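Local coordinates for amidohydrolase 3 domain-containing protein (Pyrococcus horikoshii, PDB 3IGH) that is uncharacterised but probably acts as a metal-dependent hydrolase of carbon-nitrogen bonds other than peptide bonds, at residues A[123-129]-A[141-145]; A[130-136]-A[169-173]. All coordinates share one frame; numbering follows the deposited sequence. Where two conformers were deposited one is given.

In the fold
Both contacts belong to the inserted lobe that carries the mixed sheet of strands 80-81, 103-108, 129-133, 138-141, 157-158 and 163-165, and strand 129-133 runs through both. Contact 1 joins the loop entering this strand to the start of helix 143-149; contact 2 packs the rest of the strand and the turn after it on helix 166-180. Their segments alternate along the chain, 123-129 and 130-136 preceding 141-145 and 169-173. The centres lie about 15 Å apart, and Met-145 CG touches Phe-130 CB at 3.8 Å. At its entrance the strand is tied by hydrogen bonds to the residue capping helix 143-149, and along its length it packs through apolar side chains.

Contact 1. Residues A[123-129]-A[141-145]; sequences NAIDKPV and ANDKM. With SO4 (sulfate ion), chain M.
Asn-142 reaches across to Lys-127 and Val-129 while serving as N-cap of helix 143-149, a worked example of one amide doing two jobs. Its CG sits between the backbone N and the carbonyl carbon (chi1 70°), which turns the amide back over the helix start. OD1 accepts from Met-145 N at 3.2 Å, the capping bond, nearly along its C=O axis. The same oxygen takes Val-129 N at 3.1 Å, this donor standing above the carbonyl plane. On the other branch, ND2 gives an almost straight bond, in the amide plane, to Lys-127 O at 2.8 Å, and another to Leu-122 O. With both ends gripped, the buried amide cannot readily flip. Asn-142 N donates to Val-129 O.

A second asparagine binds the first residue of the helix: Asn-123 OD1 receives Asp-143 N at 3.0 Å in the carbonyl plane, whereas the return bond from its ND2 to Asp-143 OD1 is weak. Asp-143 OD2 forms a salt bridge with Arg-119. Extended Lys-127 bonds Gly-100 O through NZ, which also lies 2.9 Å from O2 of a sulfate probably from the crystallisation liquor. Pro-128 CB packs on Met-145 SD, and the aliphatic part of Lys-144 lies across the proline. Lys-144 then bends at chi4 (71°), bringing NZ 3.3 Å from Asp-126 OD1 in a salt bridge met from above the carboxylate plane; a water joins the same NZ to Ile-125 O.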
loop_
_atom_site.group_PDB
_atom_site.type_symbol
_atom_site.label_atom_id
_atom_site.label_comp_id
_atom_site.label_asym_id
_atom_site.label_seq_id
_atom_site.Cartn_x
_atom_site.Cartn_y
_atom_site.Cartn_z
ATOM N N ASN A 123 -8.948 11.830 -42.806
ATOM C CA ASN A 123 -10.398 11.590 -42.733
ATOM C C ASN A 123 -10.833 10.295 -43.429
ATOM O O ASN A 123 -11.916 9.773 -43.155
ATOM C CB ASN A 123 -11.190 12.797 -43.258
ATOM C CG ASN A 123 -11.246 13.945 -42.260
ATOM O OD1 ASN A 123 -11.104 13.749 -41.049
ATOM N ND2 ASN A 123 -11.457 15.153 -42.767
ATOM N N ALA A 124 -9.965 9.766 -44.294
ATOM C CA ALA A 124 -10.185 8.481 -44.974
ATOM C C ALA A 124 -10.203 7.276 -44.028
ATOM O O ALA A 124 -10.701 6.208 -44.382
ATOM C CB ALA A 124 -9.148 8.275 -46.072
ATOM N N ILE A 125 -9.647 7.444 -42.831
ATOM C CA ILE A 125 -9.724 6.415 -41.799
ATOM C C ILE A 125 -10.926 6.729 -40.910
ATOM O O ILE A 125 -11.038 7.839 -40.382
ATOM C CB ILE A 125 -8.425 6.351 -40.967
ATOM C CG1 ILE A 125 -7.225 6.078 -41.881
ATOM C CG2 ILE A 125 -8.518 5.261 -39.901
ATOM C CD1 ILE A 125 -6.130 7.107 -41.764
ATOM N N ASP A 126 -11.813 5.746 -40.744
ATOM C CA ASP A 126 -13.101 5.942 -40.066
ATOM C C ASP A 126 -13.001 5.857 -38.531
ATOM O O ASP A 126 -13.918 5.384 -37.849
ATOM C CB ASP A 126 -14.136 4.945 -40.620
ATOM C CG ASP A 126 -15.579 5.367 -40.341
ATOM O OD1 ASP A 126 -15.900 6.572 -40.463
ATOM O OD2 ASP A 126 -16.390 4.480 -39.993
ATOM N N LYS A 127 -11.874 6.324 -37.998
ATOM C CA LYS A 127 -11.571 6.284 -36.566
ATOM C C LYS A 127 -10.831 7.571 -36.213
ATOM O O LYS A 127 -10.265 8.217 -37.107
ATOM C CB LYS A 127 -10.694 5.068 -36.239
ATOM C CG LYS A 127 -11.417 3.727 -36.263
ATOM C CD LYS A 127 -10.475 2.581 -35.948
ATOM C CE LYS A 127 -11.223 1.259 -35.849
ATOM N NZ LYS A 127 -10.325 0.153 -35.408
ATOM N N PRO A 128 -10.844 7.971 -34.922
ATOM C CA PRO A 128 -9.960 9.079 -34.544
ATOM C C PRO A 128 -8.507 8.668 -34.799
ATOM O O PRO A 128 -8.111 7.545 -34.463
ATOM C CB PRO A 128 -10.224 9.250 -33.040
ATOM C CG PRO A 128 -11.560 8.610 -32.815
ATOM C CD PRO A 128 -11.624 7.476 -33.772
ATOM N N VAL A 129 -7.764 9.558 -35.453
ATOM C CA VAL A 129 -6.368 9.325 -35.841
ATOM C C VAL A 129 -5.533 10.477 -35.315
ATOM O O VAL A 129 -5.883 11.637 -35.508
ATOM C CB VAL A 129 -6.205 9.227 -37.395
ATOM C CG1 VAL A 129 -4.726 9.224 -37.811
ATOM C CG2 VAL A 129 -6.869 7.982 -37.917
ATOM N N ALA A 141 -3.879 15.400 -36.870
ATOM C CA ALA A 141 -5.080 14.681 -36.464
ATOM C C ALA A 141 -6.225 14.872 -37.467
ATOM O O ALA A 141 -6.332 15.932 -38.088
ATOM C CB ALA A 141 -5.501 15.138 -35.064
ATOM N N ASN A 142 -7.058 13.842 -37.630
ATOM C CA ASN A 142 -8.287 13.961 -38.418
ATOM C C ASN A 142 -9.449 14.611 -37.633
ATOM O O ASN A 142 -9.283 14.970 -36.454
ATOM C CB ASN A 142 -8.676 12.623 -39.087
ATOM C CG ASN A 142 -9.172 11.549 -38.111
ATOM O OD1 ASN A 142 -9.360 11.770 -36.904
ATOM N ND2 ASN A 142 -9.391 10.356 -38.657
ATOM N N ASP A 143 -10.598 14.776 -38.296
ATOM C CA ASP A 143 -11.794 15.412 -37.714
ATOM C C ASP A 143 -12.240 14.785 -36.396
ATOM O O ASP A 143 -12.453 15.494 -35.408
ATOM C CB ASP A 143 -12.969 15.361 -38.704
ATOM C CG ASP A 143 -12.827 16.352 -39.849
ATOM O OD1 ASP A 143 -13.434 16.118 -40.915
ATOM O OD2 ASP A 143 -12.122 17.367 -39.687
ATOM N N LYS A 144 -12.363 13.459 -36.394
ATOM C CA LYS A 144 -12.848 12.711 -35.233
ATOM C C LYS A 144 -11.964 12.888 -33.998
ATOM O O LYS A 144 -12.458 13.007 -32.871
ATOM C CB LYS A 144 -12.960 11.228 -35.573
ATOM C CG LYS A 144 -14.137 10.875 -36.474
ATOM C CD LYS A 144 -14.267 9.368 -36.627
ATOM C CE LYS A 144 -15.575 8.980 -37.309
ATOM N NZ LYS A 144 -15.588 9.343 -38.755
ATOM N N MET A 145 -10.654 12.914 -34.218
ATOM C CA MET A 145 -9.708 13.083 -33.131
ATOM C C MET A 145 -9.749 14.517 -32.633
ATOM O O MET A 145 -9.672 14.762 -31.426
ATOM C CB MET A 145 -8.297 12.717 -33.601
ATOM C CG MET A 145 -7.264 12.680 -32.480
ATOM S SD MET A 145 -7.492 11.272 -31.380
ATOM C CE MET A 145 -6.624 11.910 -29.956
HETATM S S SO4 M . -10.606 -2.833 -33.782
HETATM O O1 SO4 M . -11.800 -3.324 -34.463
HETATM O O2 SO4 M . -9.562 -2.566 -34.765
HETATM O O3 SO4 M . -10.929 -1.601 -33.068
HETATM O O4 SO4 M . -10.131 -3.837 -32.833
HETATM O O HOH W 1 -12.325 12.072 -39.211
HETATM O O HOH W 2 -12.897 9.765 -40.023
#

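Contact 2. Residues A[130-136]-A[169-173]; sequences FIYRKCF and LEEAR
Strand 130-133 passes helix 169-173 at an axis distance of 12.1 Å, their N-to-C directions 134° apart, and a type II beta turn from Arg-133 to Phe-136 follows the strand. Across this gap three aromatic residues meet a leucine, an alanine and an arginine of the helix. Phe-130 has CG anti to the backbone N (chi1 -174°), so that its ring extends toward the helix; Leu-169 CD1 meets the ring at its edge, 3.9 Å from Phe-130 CZ, and Ala-172 CB lies 4.1 Å from Phe-130 CE1. The leucine is forked: CD1 also touches Tyr-132 CE1, while CD2 comes 3.4 Å from the carbonyl oxygen of Phe-136.

Phe-130 turns its edge (CE2) to one face of the Tyr-132 ring, and Phe-136 CD1 lies over the opposite face, both displaced toward the rim. Arg-173 approaches this ring from the helix with planes 39° apart. Tentatively, in one of its two modelled conformers, bends at chi2 and chi3 carry its guanidinium past the phenol: Tyr-132 CE1 sits over the centre of one guanidinium face, 3.9 Å from Arg-173 CZ, the tyrosine OH touches Arg-173 CG at 3.5 Å, and Arg-173 NH1 ends 3.2 Å from Phe-136 O.

Phe-130 and Leu-169 both also rest on Ala-139 of the neighbouring strand 138-141. The arrangement is that of helix-on-sheet packing in an alpha/beta lobe, with helix 166-180 laid against one face of the mixed sheet.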
loop_
_atom_site.group_PDB
_atom_site.type_symbol
_atom_site.label_atom_id
_atom_site.label_comp_id
_atom_site.label_asym_id
_atom_site.label_seq_id
_atom_site.Cartn_x
_atom_site.Cartn_y
_atom_site.Cartn_z
ATOM N N PHE A 130 -4.434 10.148 -34.638
ATOM C CA PHE A 130 -3.495 11.137 -34.133
ATOM C C PHE A 130 -2.088 10.622 -34.459
ATOM O O PHE A 130 -1.693 9.555 -33.982
ATOM C CB PHE A 130 -3.684 11.294 -32.621
ATOM C CG PHE A 130 -2.858 12.393 -32.007
ATOM C CD1 PHE A 130 -3.349 13.687 -31.946
ATOM C CD2 PHE A 130 -1.594 12.128 -31.473
ATOM C CE1 PHE A 130 -2.608 14.708 -31.375
ATOM C CE2 PHE A 130 -0.841 13.148 -30.902
ATOM C CZ PHE A 130 -1.352 14.439 -30.845
ATOM N N ILE A 131 -1.347 11.346 -35.295
ATOM C CA ILE A 131 -0.036 10.841 -35.756
ATOM C C ILE A 131 1.126 11.785 -35.476
ATOM O O ILE A 131 1.172 12.916 -35.967
ATOM C CB ILE A 131 -0.040 10.359 -37.245
ATOM C CG1 ILE A 131 -0.483 11.468 -38.215
ATOM C CG2 ILE A 131 -0.919 9.126 -37.406
ATOM C CD1 ILE A 131 -0.158 11.167 -39.685
ATOM N N TYR A 132 2.073 11.299 -34.675
ATOM C CA TYR A 132 3.261 12.067 -34.342
ATOM C C TYR A 132 4.248 12.054 -35.496
ATOM O O TYR A 132 4.503 11.007 -36.085
ATOM C CB TYR A 132 3.963 11.454 -33.140
ATOM C CG TYR A 132 3.305 11.718 -31.816
ATOM C CD1 TYR A 132 3.471 12.946 -31.165
ATOM C CD2 TYR A 132 2.548 10.727 -31.187
ATOM C CE1 TYR A 132 2.880 13.183 -29.921
ATOM C CE2 TYR A 132 1.952 10.956 -29.946
ATOM C CZ TYR A 132 2.127 12.180 -29.320
ATOM O OH TYR A 132 1.537 12.403 -28.099
ATOM N N ARG A 133 4.801 13.225 -35.796
ATOM C CA ARG A 133 5.979 13.327 -36.653
ATOM C C ARG A 133 7.163 12.714 -35.920
ATOM O O ARG A 133 7.186 12.676 -34.686
ATOM C CB ARG A 133 6.299 14.794 -36.958
ATOM C CG ARG A 133 7.353 14.994 -38.067
ATOM C CD ARG A 133 7.750 16.450 -38.262
ATOM N NE ARG A 133 8.860 16.532 -39.210
ATOM C CZ ARG A 133 10.151 16.512 -38.877
ATOM N NH1 ARG A 133 10.525 16.439 -37.605
ATOM N NH2 ARG A 133 11.077 16.578 -39.822
ATOM N N LYS A 134 8.118 12.199 -36.689
ATOM C CA LYS A 134 9.475 11.912 -36.222
ATOM C C LYS A 134 9.917 13.000 -35.234
ATOM O O LYS A 134 9.743 14.195 -35.500
ATOM C CB LYS A 134 10.394 11.877 -37.453
ATOM C CG LYS A 134 11.838 11.508 -37.217
ATOM C CD LYS A 134 12.699 11.943 -38.399
ATOM C CE LYS A 134 13.123 13.403 -38.277
ATOM N NZ LYS A 134 14.228 13.732 -39.215
ATOM N N CYS A 135 10.445 12.575 -34.085
ATOM C CA CYS A 135 10.926 13.472 -33.000
ATOM C C CYS A 135 9.850 14.028 -32.061
ATOM O O CYS A 135 10.175 14.710 -31.086
ATOM C CB CYS A 135 11.859 14.595 -33.513
ATOM S SG CYS A 135 13.254 13.991 -34.510
ATOM N N PHE A 136 8.580 13.740 -32.367
ATOM C CA PHE A 136 7.440 13.951 -31.460
ATOM C C PHE A 136 7.193 15.416 -31.052
ATOM O O PHE A 136 6.676 15.676 -29.966
ATOM C CB PHE A 136 7.557 13.053 -30.203
ATOM C CG PHE A 136 7.563 11.562 -30.494
ATOM C CD1 PHE A 136 6.385 10.826 -30.431
ATOM C CD2 PHE A 136 8.750 10.896 -30.801
ATOM C CE1 PHE A 136 6.376 9.461 -30.685
ATOM C CE2 PHE A 136 8.756 9.530 -31.063
ATOM C CZ PHE A 136 7.563 8.807 -31.003
ATOM N N LEU A 169 0.446 21.076 -28.857
ATOM C CA LEU A 169 0.807 19.662 -28.748
ATOM C C LEU A 169 0.902 19.249 -27.289
ATOM O O LEU A 169 0.507 18.132 -26.924
ATOM C CB LEU A 169 2.121 19.356 -29.477
ATOM C CG LEU A 169 2.474 17.861 -29.491
ATOM C CD1 LEU A 169 1.424 17.052 -30.249
ATOM C CD2 LEU A 169 3.841 17.632 -30.068
ATOM N N GLU A 170 1.437 20.154 -26.470
ATOM C CA GLU A 170 1.478 19.991 -25.021
ATOM C C GLU A 170 0.052 19.832 -24.480
ATOM O O GLU A 170 -0.203 18.993 -23.616
ATOM C CB GLU A 170 2.173 21.205 -24.396
ATOM C CG GLU A 170 2.326 21.186 -22.875
ATOM C CD GLU A 170 2.823 22.518 -22.321
ATOM O OE1 GLU A 170 3.501 23.269 -23.059
ATOM O OE2 GLU A 170 2.534 22.815 -21.142
ATOM N N GLU A 171 -0.872 20.639 -25.005
ATOM C CA GLU A 171 -2.280 20.552 -24.615
ATOM C C GLU A 171 -2.880 19.225 -25.077
ATOM O O GLU A 171 -3.540 18.542 -24.300
ATOM C CB GLU A 171 -3.099 21.728 -25.169
ATOM C CG GLU A 171 -4.560 21.736 -24.708
ATOM C CD GLU A 171 -5.433 22.738 -25.455
ATOM O OE1 GLU A 171 -5.197 22.981 -26.660
ATOM O OE2 GLU A 171 -6.373 23.274 -24.833
ATOM N N ALA A 172 -2.626 18.858 -26.332
ATOM C CA ALA A 172 -3.145 17.616 -26.894
ATOM C C ALA A 172 -2.689 16.390 -26.105
ATOM O O ALA A 172 -3.489 15.483 -25.865
ATOM C CB ALA A 172 -2.748 17.478 -28.364
ATOM N N ARG A 173 -1.459 16.402 -25.652
ATOM C CA ARG A 173 -0.930 15.294 -24.916
ATOM C C ARG A 173 -1.574 15.185 -23.561
ATOM O O ARG A 173 -1.885 14.120 -23.127
ATOM C CB ARG A 173 0.534 15.499 -24.714
ATOM C CG ARG A 173 1.351 15.047 -25.817
ATOM C CD ARG A 173 2.595 14.487 -25.238
ATOM N NE ARG A 173 3.725 14.881 -26.034
ATOM C CZ ARG A 173 4.624 14.030 -26.489
ATOM N NH1 ARG A 173 5.617 14.466 -27.234
ATOM N NH2 ARG A 173 4.522 12.749 -26.188
#